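Local coordinates for protein Lys-gingipain W83 (PDB 4TKX) that cleaves proteins after lysine residues, as the catalytic part of a secreted cysteine protease and probable virulence factor of Porphyromonas gingivalis, at residues F210-A215 / L243-C248. Sequence-based numbering, arbitrary orientation.
With TCK (N-[(1S)-5-amino-1-(chloroacetyl)pentyl]-4-methylbenzenesulfonamide), chain U.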
loop_
_atom_site.group_PDB
_atom_site.type_symbol
_atom_site.label_atom_id
_atom_site.label_comp_id
_atom_site.label_asym_id
_atom_site.label_seq_id
_atom_site.Cartn_x
_atom_site.Cartn_y
_atom_site.Cartn_z
ATOM N N PHE A 210 8.572 0.295 9.518
ATOM C CA PHE A 210 8.884 -0.297 8.229
ATOM C C PHE A 210 9.909 -1.385 8.465
ATOM O O PHE A 210 10.848 -1.204 9.237
ATOM C CB PHE A 210 9.466 0.790 7.318
ATOM C CG PHE A 210 9.874 0.315 5.943
ATOM C CD1 PHE A 210 8.941 -0.172 5.043
ATOM C CD2 PHE A 210 11.180 0.427 5.531
ATOM C CE1 PHE A 210 9.321 -0.567 3.783
ATOM C CE2 PHE A 210 11.569 0.029 4.254
ATOM C CZ PHE A 210 10.645 -0.470 3.391
ATOM N N ALA A 211 9.704 -2.520 7.812
ATOM C CA ALA A 211 10.651 -3.634 7.819
ATOM C C ALA A 211 10.842 -4.113 6.384
ATOM O O ALA A 211 9.864 -4.408 5.697
ATOM C CB ALA A 211 10.125 -4.760 8.670
ATOM N N ASN A 212 12.085 -4.183 5.937
ATOM C CA ASN A 212 12.394 -4.610 4.577
ATOM C C ASN A 212 13.489 -5.661 4.660
ATOM O O ASN A 212 14.563 -5.414 5.215
ATOM C CB ASN A 212 12.858 -3.402 3.756
ATOM C CG ASN A 212 13.074 -3.679 2.246
ATOM O OD1 ASN A 212 13.684 -2.840 1.573
ATOM N ND2 ASN A 212 12.534 -4.784 1.698
ATOM N N TYR A 213 13.194 -6.830 4.120
ATOM C CA TYR A 213 14.118 -7.962 4.073
ATOM C C TYR A 213 14.389 -8.309 2.625
ATOM O O TYR A 213 13.467 -8.412 1.828
ATOM C CB TYR A 213 13.481 -9.155 4.790
ATOM C CG TYR A 213 14.145 -10.500 4.598
ATOM C CD1 TYR A 213 13.833 -11.292 3.510
ATOM C CD2 TYR A 213 15.045 -11.000 5.532
ATOM C CE1 TYR A 213 14.415 -12.545 3.346
ATOM C CE2 TYR A 213 15.639 -12.253 5.360
ATOM C CZ TYR A 213 15.323 -13.001 4.258
ATOM O OH TYR A 213 15.888 -14.249 4.098
ATOM N N THR A 214 15.669 -8.436 2.283
ATOM C CA THR A 214 16.057 -8.911 0.968
ATOM C C THR A 214 17.084 -10.047 1.083
ATOM O O THR A 214 18.184 -9.870 1.643
ATOM C CB THR A 214 16.584 -7.763 0.065
ATOM O OG1 THR A 214 17.004 -8.318 -1.170
ATOM C CG2 THR A 214 17.765 -7.006 0.698
ATOM N N ALA A 215 16.662 -11.217 0.594
ATOM C CA ALA A 215 17.450 -12.463 0.542
ATOM C C ALA A 215 16.439 -13.602 0.301
ATOM O O ALA A 215 15.507 -13.414 -0.459
ATOM C CB ALA A 215 18.257 -12.685 1.779
ATOM N N LEU A 243 4.589 -1.329 7.813
ATOM C CA LEU A 243 4.614 -1.849 6.462
ATOM C C LEU A 243 5.806 -2.773 6.396
ATOM O O LEU A 243 6.911 -2.392 6.818
ATOM C CB LEU A 243 4.808 -0.704 5.467
ATOM C CG LEU A 243 5.111 -1.085 4.020
ATOM C CD1 LEU A 243 3.987 -1.920 3.408
ATOM C CD2 LEU A 243 5.404 0.160 3.156
ATOM N N ALA A 244 5.596 -3.984 5.875
ATOM C CA ALA A 244 6.720 -4.894 5.618
ATOM C C ALA A 244 6.821 -5.196 4.129
ATOM O O ALA A 244 5.801 -5.304 3.431
ATOM C CB ALA A 244 6.596 -6.164 6.423
ATOM N N ILE A 245 8.058 -5.286 3.646
ATOM C CA ILE A 245 8.329 -5.630 2.256
ATOM C C ILE A 245 9.360 -6.752 2.229
ATOM O O ILE A 245 10.478 -6.614 2.751
ATOM C CB ILE A 245 8.872 -4.423 1.459
ATOM C CG1 ILE A 245 7.881 -3.252 1.528
ATOM C CG2 ILE A 245 9.237 -4.830 0.001
ATOM C CD1 ILE A 245 8.284 -2.065 0.687
ATOM N N GLY A 246 8.966 -7.867 1.641
ATOM C CA GLY A 246 9.856 -8.995 1.478
ATOM C C GLY A 246 10.271 -9.077 0.025
ATOM O O GLY A 246 9.487 -9.468 -0.839
ATOM N N ASN A 247 11.498 -8.653 -0.246
ATOM C CA ASN A 247 12.062 -8.775 -1.585
ATOM C C ASN A 247 12.751 -10.129 -1.610
ATOM O O ASN A 247 13.944 -10.252 -1.304
ATOM C CB ASN A 247 13.034 -7.635 -1.867
ATOM C CG ASN A 247 12.340 -6.301 -1.971
ATOM O OD1 ASN A 247 12.595 -5.398 -1.182
ATOM N ND2 ASN A 247 11.421 -6.182 -2.923
ATOM N N CYS A 248 11.962 -11.151 -1.911
ATOM C CA CYS A 248 12.403 -12.535 -1.836
ATOM C C CYS A 248 11.360 -13.410 -2.506
ATOM O O CYS A 248 10.305 -12.926 -2.912
ATOM C CB CYS A 248 12.584 -12.957 -0.374
ATOM S SG CYS A 248 11.120 -12.792 0.675
HETATM S S TCK U . 16.827 -17.191 -6.036
HETATM O O1S TCK U . 17.397 -16.250 -6.961
HETATM O O2S TCK U . 17.864 -17.533 -5.068
HETATM C C1 TCK U . 16.280 -18.670 -6.880
HETATM C C2 TCK U . 16.881 -19.876 -6.544
HETATM C C3 TCK U . 16.466 -21.051 -7.196
HETATM C C4 TCK U . 15.477 -20.989 -8.155
HETATM C C5 TCK U . 14.872 -19.753 -8.490
HETATM C C6 TCK U . 15.279 -18.591 -7.852
HETATM C C7 TCK U . 15.050 -22.251 -8.848
HETATM N N TCK U . 15.525 -16.481 -5.302
HETATM C CA TCK U . 15.521 -16.076 -3.890
HETATM C C TCK U . 14.385 -16.789 -3.207
HETATM O O TCK U . 13.896 -16.358 -2.190
HETATM C CB TCK U . 15.326 -14.539 -3.781
HETATM C CG TCK U . 16.513 -13.779 -4.333
HETATM C CD TCK U . 16.251 -12.230 -4.413
HETATM C CE TCK U . 16.432 -11.525 -3.095
HETATM N NZ TCK U . 16.111 -10.126 -3.250
HETATM C CM TCK U . 13.809 -18.040 -3.888
HETATM O O HOH W 1 12.561 -2.489 -0.969
#
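Phe210 to Thr214 pair in parallel with Leu243 to Asn247, as neighbouring central strands of the mixed, mostly parallel six-stranded sheet in the caspase-like alpha/beta fold of the C25 catalytic domain. The contact is buried throughout, but its two ends differ. At the N-terminal end the fit is close and apolar. CG of Phe210 stands anti to the backbone N (chi1 179°), and the ring lies alongside Leu243. Ile245 CD1 meets the ring edge at CE1, 3.6 Å away and in the ring plane. Helix 325-341 packs on Leu243 and Ile245.

The middle of the same face is polar. Asn212 ND2 uses both hydrogens: one bond runs nearly straight (173°) to Asn247 OD1 at 2.9 Å, and the other reaches Ile245 O from above its carbonyl plane. Ile245 O also accepts from Tyr213 N, so two donors grip it. A water bridges Asn212 OD1 and Asn247 OD1, and Tyr313 also bonds Asn212 OD1. Together these bonds should fix the Asn212 amide.

Pairing stays tight through Asn247 N to Tyr213 O, 2.9 Å. Only at Ala215 and Cys248 do the two chains diverge; Ala215 N reaches Asn247 O by a weak 3.5 Å bond. Cys248 SG sits at the Tyr213 ring edge. Asp288 also bonds the inhibitor, consistent with a pocket for lysine at P1. TCK NZ donates to Thr214 OG1 and to Asn247 O, each at 2.9 Å.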